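Putative Lipoprotein (PDB 3U24) is of unknown function but binds zinc and calcium ions and is possibly a metallopeptidase-like protein of the DUF885 family. Local coordinates at residues 425-428 and 429-433; 559-563 and 564-568. All blocks are in the same frame, centred on the assembly; numbering follows the deposited sequence. Where two conformers were deposited one is given.

Contact 1 of 2, residues 425-428 and 429-433; sequences PSLV and KSLFG
Ser426 caps helix 427-432 by reaching the backbone N-H of Lys429, three residues on: OG lies 3.0 Å from Lys429 N, and the bond is nearly straight at 168°. The first torsion of Ser426 (chi1 82°) sets OG between its own backbone N and carbonyl carbon, which points it at that N-H in the first turn. The same oxygen is hydrogen-bonded to Asp93 of helix 88-111, so the cap is itself held by a neighbouring helix. Lys429 runs back alongside the serine, its CG 3.3 Å from Ser426 OG. In the conformer given, the lysine chain bends back past the start of the helix and NZ is hydrogen-bonded to the carbonyl oxygens of Tyr558 and Ser424. Ser430 OG is 3.1 Å from a water that also makes a weak bond to Ser426 N. Two apolar pairs, each four residues apart, follow. The side chains of Leu427 and Leu431 cross obliquely, with CG of the first 4.1 Å from CD1 of the second, while Val428 offers CG1 to CD2 of Phe432 at 4.2 Å. The Phe432 ring takes CB of Leu431 over the centre of one face. The backbone repeats this spacing: Ser430 N binds Ser426 O at 3.0 Å, Leu431 N binds Leu427 O at 3.0 Å and Phe432 N binds Val428 O at 2.8 Å. Leu431 and Phe432 reach Ile33 of helix 25-39, and Leu427 meets the loop residues Pro368 and Tyr369. The whole is a serine N-cap on the brief helix 427-432, its i to i+4 side-chain pairs packed against helices 25-39 and 88-111 and the loop at Pro368.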
ATOM      1  N   PRO A 425      -7.704 -19.384   3.859  1.00 37.48           N
ATOM      2  CA  PRO A 425      -8.205 -18.011   3.735  1.00 34.97           C
ATOM      3  C   PRO A 425      -9.415 -17.660   4.626  1.00 32.75           C
ATOM      4  O   PRO A 425     -10.116 -18.516   5.118  1.00 32.32           O
ATOM      5  CB  PRO A 425      -8.626 -17.952   2.257  1.00 36.28           C
ATOM      6  CG  PRO A 425      -9.109 -19.351   1.985  1.00 37.28           C
ATOM      7  CD  PRO A 425      -8.265 -20.279   2.830  1.00 36.55           C
ATOM      8  N   SER A 426      -9.635 -16.385   4.851  1.00 30.66           N
ATOM      9  CA  SER A 426     -10.886 -15.936   5.416  1.00 29.68           C
ATOM     10  C   SER A 426     -11.263 -14.626   4.777  1.00 28.37           C
ATOM     11  O   SER A 426     -10.392 -13.847   4.369  1.00 28.32           O
ATOM     12  CB  SER A 426     -10.794 -15.769   6.930  1.00 28.63           C
ATOM     13  OG  SER A 426     -10.225 -14.528   7.254  1.00 28.40           O
ATOM     14  N   LEU A 427     -12.564 -14.382   4.697  1.00 28.47           N
ATOM     15  CA  LEU A 427     -13.063 -13.134   4.141  1.00 28.55           C
ATOM     16  C   LEU A 427     -12.492 -11.942   4.903  1.00 26.55           C
ATOM     17  O   LEU A 427     -11.975 -11.035   4.306  1.00 26.86           O
ATOM     18  CB  LEU A 427     -14.602 -13.135   4.134  1.00 30.79           C
ATOM     19  CG  LEU A 427     -15.330 -12.118   3.220  1.00 32.67           C
ATOM     20  CD1 LEU A 427     -14.749 -12.042   1.806  1.00 31.82           C
ATOM     21  CD2 LEU A 427     -16.826 -12.451   3.150  1.00 32.65           C
ATOM     22  N   VAL A 428     -12.514 -11.977   6.235  1.00 25.94           N
ATOM     23  CA  VAL A 428     -11.942 -10.904   7.045  1.00 24.38           C
ATOM     24  C   VAL A 428     -10.462 -10.592   6.752  1.00 24.36           C
ATOM     25  O   VAL A 428     -10.105  -9.435   6.616  1.00 24.10           O
ATOM     26  CB  VAL A 428     -12.183 -11.159   8.544  1.00 23.72           C
ATOM     27  CG1 VAL A 428     -11.444 -10.141   9.409  1.00 22.03           C
ATOM     28  CG2 VAL A 428     -13.687 -11.112   8.814  1.00 23.29           C
ATOM     29  N   LYS A 429      -9.616 -11.611   6.648  0.50 24.31           N
ATOM     30  CA  LYS A 429      -8.213 -11.392   6.316  0.50 24.09           C
ATOM     31  C   LYS A 429      -8.052 -10.868   4.918  0.50 24.50           C
ATOM     32  O   LYS A 429      -7.167 -10.060   4.679  0.50 25.33           O
ATOM     33  CB  LYS A 429      -7.373 -12.663   6.434  0.50 23.75           C
ATOM     34  CG  LYS A 429      -7.281 -13.233   7.831  0.50 23.26           C
ATOM     35  CD  LYS A 429      -6.137 -14.244   7.942  0.50 22.70           C
ATOM     36  CE  LYS A 429      -6.375 -15.484   7.102  0.50 22.14           C
ATOM     37  NZ  LYS A 429      -5.769 -16.647   7.788  0.50 22.04           N
ATOM     38  N   SER A 430      -8.873 -11.333   3.984  1.00 24.80           N
ATOM     39  CA  SER A 430      -8.771 -10.861   2.611  1.00 25.52           C
ATOM     40  C   SER A 430      -9.129  -9.378   2.536  1.00 25.65           C
ATOM     41  O   SER A 430      -8.447  -8.640   1.895  1.00 26.07           O
ATOM     42  CB  SER A 430      -9.652 -11.686   1.670  1.00 27.03           C
ATOM     43  OG  SER A 430      -9.160 -13.009   1.590  1.00 27.98           O
ATOM     44  N   LEU A 431     -10.147  -8.941   3.274  1.00 25.98           N
ATOM     45  CA  LEU A 431     -10.555  -7.541   3.273  1.00 25.52           C
ATOM     46  C   LEU A 431      -9.695  -6.641   4.138  1.00 26.30           C
ATOM     47  O   LEU A 431      -9.446  -5.496   3.780  1.00 26.76           O
ATOM     48  CB  LEU A 431     -12.004  -7.431   3.736  1.00 25.24           C
ATOM     49  CG  LEU A 431     -13.063  -8.145   2.897  1.00 26.28           C
ATOM     50  CD1 LEU A 431     -14.433  -8.145   3.599  1.00 26.72           C
ATOM     51  CD2 LEU A 431     -13.166  -7.522   1.519  1.00 26.00           C
ATOM     52  N   PHE A 432      -9.253  -7.115   5.296  1.00 26.54           N
ATOM     53  CA  PHE A 432      -8.664  -6.209   6.280  1.00 27.47           C
ATOM     54  C   PHE A 432      -7.345  -6.663   6.786  1.00 28.39           C
ATOM     55  O   PHE A 432      -6.995  -6.357   7.913  1.00 29.29           O
ATOM     56  CB  PHE A 432      -9.575  -6.037   7.484  1.00 28.06           C
ATOM     57  CG  PHE A 432     -10.951  -5.675   7.119  1.00 28.73           C
ATOM     58  CD1 PHE A 432     -11.195  -4.510   6.449  1.00 31.50           C
ATOM     59  CD2 PHE A 432     -11.988  -6.494   7.418  1.00 31.11           C
ATOM     60  CE1 PHE A 432     -12.473  -4.172   6.073  1.00 32.40           C
ATOM     61  CE2 PHE A 432     -13.278  -6.170   7.060  1.00 31.69           C
ATOM     62  CZ  PHE A 432     -13.519  -5.021   6.355  1.00 30.92           C
ATOM     63  N   GLY A 433      -6.584  -7.322   5.928  1.00 30.37           N
ATOM     64  CA  GLY A 433      -5.293  -7.885   6.311  1.00 30.77           C
ATOM     65  C   GLY A 433      -4.223  -6.833   6.478  1.00 29.11           C
ATOM     66  O   GLY A 433      -4.414  -5.707   6.107  1.00 29.45           O
TER
HETATM   67  O   HOH W   1      -7.115 -14.565   3.390  1.00 45.29           O

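Contact 2 of 2, residues 559-563 and 564-568; sequences GSAPV and KYIRQ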
ATOM      1  N   GLY A 559      -1.566 -16.497   6.924  1.00 27.89           N
ATOM      2  CA  GLY A 559      -1.987 -15.438   6.011  1.00 27.95           C
ATOM      3  C   GLY A 559      -1.571 -14.060   6.514  1.00 27.55           C
ATOM      4  O   GLY A 559      -0.704 -13.929   7.378  1.00 26.32           O
ATOM      5  N   SER A 560      -2.261 -13.044   6.019  1.00 27.38           N
ATOM      6  CA  SER A 560      -1.881 -11.649   6.197  1.00 27.82           C
ATOM      7  C   SER A 560      -2.275 -11.041   7.573  1.00 27.52           C
ATOM      8  O   SER A 560      -2.846  -9.967   7.655  1.00 29.09           O
ATOM      9  CB  SER A 560      -2.490 -10.859   5.020  1.00 28.70           C
ATOM     10  OG  SER A 560      -2.063 -11.470   3.761  1.00 29.56           O
ATOM     11  N   ALA A 561      -1.962 -11.747   8.643  1.00 26.65           N
ATOM     12  CA  ALA A 561      -2.183 -11.254   9.987  1.00 27.02           C
ATOM     13  C   ALA A 561      -0.972 -10.398  10.339  1.00 26.17           C
ATOM     14  O   ALA A 561       0.097 -10.610   9.807  1.00 25.53           O
ATOM     15  CB  ALA A 561      -2.314 -12.387  11.013  1.00 25.77           C
ATOM     16  N   PRO A 562      -1.152  -9.448  11.264  1.00 25.75           N
ATOM     17  CA  PRO A 562      -0.042  -8.674  11.767  1.00 24.93           C
ATOM     18  C   PRO A 562       1.036  -9.596  12.324  1.00 24.53           C
ATOM     19  O   PRO A 562       0.728 -10.600  13.010  1.00 24.85           O
ATOM     20  CB  PRO A 562      -0.658  -7.868  12.921  1.00 25.72           C
ATOM     21  CG  PRO A 562      -2.131  -7.843  12.655  1.00 26.20           C
ATOM     22  CD  PRO A 562      -2.411  -9.162  11.984  1.00 26.32           C
ATOM     23  N   VAL A 563       2.284  -9.236  12.070  1.00 22.99           N
ATOM     24  CA  VAL A 563       3.389 -10.041  12.525  1.00 23.42           C
ATOM     25  C   VAL A 563       3.345 -10.373  14.044  1.00 23.94           C
ATOM     26  O   VAL A 563       3.653 -11.508  14.445  1.00 23.85           O
ATOM     27  CB  VAL A 563       4.721  -9.376  12.172  1.00 23.37           C
ATOM     28  CG1 VAL A 563       5.896 -10.219  12.679  1.00 22.88           C
ATOM     29  CG2 VAL A 563       4.798  -9.112  10.655  1.00 21.97           C
ATOM     30  N   LYS A 564       2.922  -9.444  14.888  1.00 23.77           N
ATOM     31  CA  LYS A 564       2.920  -9.748  16.300  1.00 25.67           C
ATOM     32  C   LYS A 564       1.946 -10.855  16.681  1.00 27.03           C
ATOM     33  O   LYS A 564       2.171 -11.565  17.660  1.00 27.66           O
ATOM     34  CB  LYS A 564       2.670  -8.532  17.176  1.00 26.30           C
ATOM     35  CG  LYS A 564       1.314  -7.867  17.045  1.00 28.21           C
ATOM     36  CD  LYS A 564       1.109  -6.966  18.264  1.00 30.69           C
ATOM     37  CE  LYS A 564       0.053  -5.892  18.076  1.00 32.16           C
ATOM     38  NZ  LYS A 564      -0.537  -5.505  19.408  1.00 35.35           N
ATOM     39  N   TYR A 565       0.864 -10.994  15.931  1.00 27.56           N
ATOM     40  CA  TYR A 565      -0.091 -12.043  16.223  1.00 29.90           C
ATOM     41  C   TYR A 565       0.452 -13.399  15.756  1.00 28.24           C
ATOM     42  O   TYR A 565       0.291 -14.410  16.447  1.00 27.50           O
ATOM     43  CB  TYR A 565      -1.484 -11.675  15.649  1.00 32.92           C
ATOM     44  CG  TYR A 565      -2.152 -10.522  16.437  1.00 35.94           C
ATOM     45  CD1 TYR A 565      -2.266 -10.581  17.883  1.00 40.34           C
ATOM     46  CD2 TYR A 565      -2.655  -9.386  15.780  1.00 36.32           C
ATOM     47  CE1 TYR A 565      -2.851  -9.538  18.623  1.00 40.09           C
ATOM     48  CE2 TYR A 565      -3.254  -8.342  16.505  1.00 37.98           C
ATOM     49  CZ  TYR A 565      -3.356  -8.412  17.932  1.00 39.44           C
ATOM     50  OH  TYR A 565      -3.964  -7.375  18.674  1.00 40.17           O
ATOM     51  N   ILE A 566       1.113 -13.411  14.609  1.00 26.47           N
ATOM     52  CA  ILE A 566       1.767 -14.617  14.144  1.00 26.76           C
ATOM     53  C   ILE A 566       2.831 -15.082  15.142  1.00 27.32           C
ATOM     54  O   ILE A 566       2.872 -16.267  15.494  1.00 28.25           O
ATOM     55  CB  ILE A 566       2.399 -14.472  12.765  1.00 25.40           C
ATOM     56  CG1 ILE A 566       1.314 -14.217  11.705  1.00 24.96           C
ATOM     57  CG2 ILE A 566       3.207 -15.724  12.421  1.00 25.20           C
ATOM     58  CD1 ILE A 566       1.890 -13.715  10.384  1.00 23.05           C
ATOM     59  N   ARG A 567       3.624 -14.146  15.639  1.00 27.69           N
ATOM     60  CA  ARG A 567       4.604 -14.439  16.672  1.00 28.79           C
ATOM     61  C   ARG A 567       3.939 -15.043  17.898  1.00 29.95           C
ATOM     62  O   ARG A 567       4.390 -16.052  18.422  1.00 29.49           O
ATOM     63  CB  ARG A 567       5.321 -13.173  17.093  1.00 29.08           C
ATOM     64  CG  ARG A 567       6.264 -13.348  18.270  1.00 30.23           C
ATOM     65  CD  ARG A 567       7.110 -12.079  18.536  1.00 30.38           C
ATOM     66  NE  ARG A 567       7.873 -12.303  19.773  1.00 32.83           N
ATOM     67  CZ  ARG A 567       7.382 -12.156  21.005  1.00 32.72           C
ATOM     68  NH1 ARG A 567       6.140 -11.732  21.210  1.00 33.43           N
ATOM     69  NH2 ARG A 567       8.141 -12.407  22.036  1.00 33.13           N
ATOM     70  N   GLN A 568       2.888 -14.391  18.380  1.00 31.44           N
ATOM     71  CA  GLN A 568       2.201 -14.842  19.607  1.00 34.17           C
ATOM     72  C   GLN A 568       1.655 -16.274  19.398  1.00 32.78           C
ATOM     73  O   GLN A 568       1.802 -17.120  20.274  1.00 33.59           O
ATOM     74  CB  GLN A 568       1.082 -13.848  19.987  1.00 38.83           C
ATOM     75  CG  GLN A 568       0.564 -13.910  21.423  1.00 46.64           C
ATOM     76  CD  GLN A 568      -0.205 -12.629  21.885  1.00 55.11           C
ATOM     77  OE1 GLN A 568       0.002 -11.494  21.377  1.00 59.34           O
ATOM     78  NE2 GLN A 568      -1.091 -12.814  22.883  1.00 59.25           N
TER
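Tyr565 has its ring swung back beside its own backbone N (chi1 -71°), which brings one edge up to the pyrrolidine of Pro562; Ile566, with a similar first torsion (-64°) and an extended second, sends CD1 back toward the preceding loop. The tyrosine meets the proline edge-on: Pro562 CG is 3.5 Å from Tyr565 CD2, near the plane of the ring, so the proline lies at the rim of the aromatic and not over a face. Ile566 reaches further back, its CD1 3.6 Å from the carbonyl oxygen of Ala561, while CG1 touches Ala561 CB at 4.1 Å. Pro562 occupies the N-cap position, and its carbonyl oxygen is gripped by two backbone donors. Ile566 N approaches in the carbonyl plane at 3.3 Å, whereas Tyr565 N, at 3.0 Å, comes from above that plane with an angle at hydrogen of only 134°. One residue on, Arg567 N binds Val563 O at 2.9 Å and continues the helix. Outside the turn, the Tyr565 ring meets that of His95, and Arg567 forms a salt bridge with Glu537. The loop after helix 548-555 thus passes into helix 563-571 with Ala561 and Pro562 against helix 88-111, Val563 touching both helix 523-542 and helix 435-451, and Ile566 also on helix 435-451.

How the contacts relate
Both contacts are helix starts, and they come in series along the chain: contact 1 opens helix 427-432, and contact 2 leads from a loop into helix 563-571 at the C-terminal end. Their centres lie about 13 Å apart, on the same side of the chain's centre, and they touch where Gly433 CA packs 4.3 Å from Ser560 CB. Helix 88-111 receives side chains from both, so two turns far apart in sequence are brought together on one long helix; the lysine of contact 1 is also bonded to Tyr558, just ahead of contact 2. Contact 2 lies nearer to bound zinc, about 5 Å from the Tyr565 side chain, against about 12 Å from that of Leu431 in contact 1.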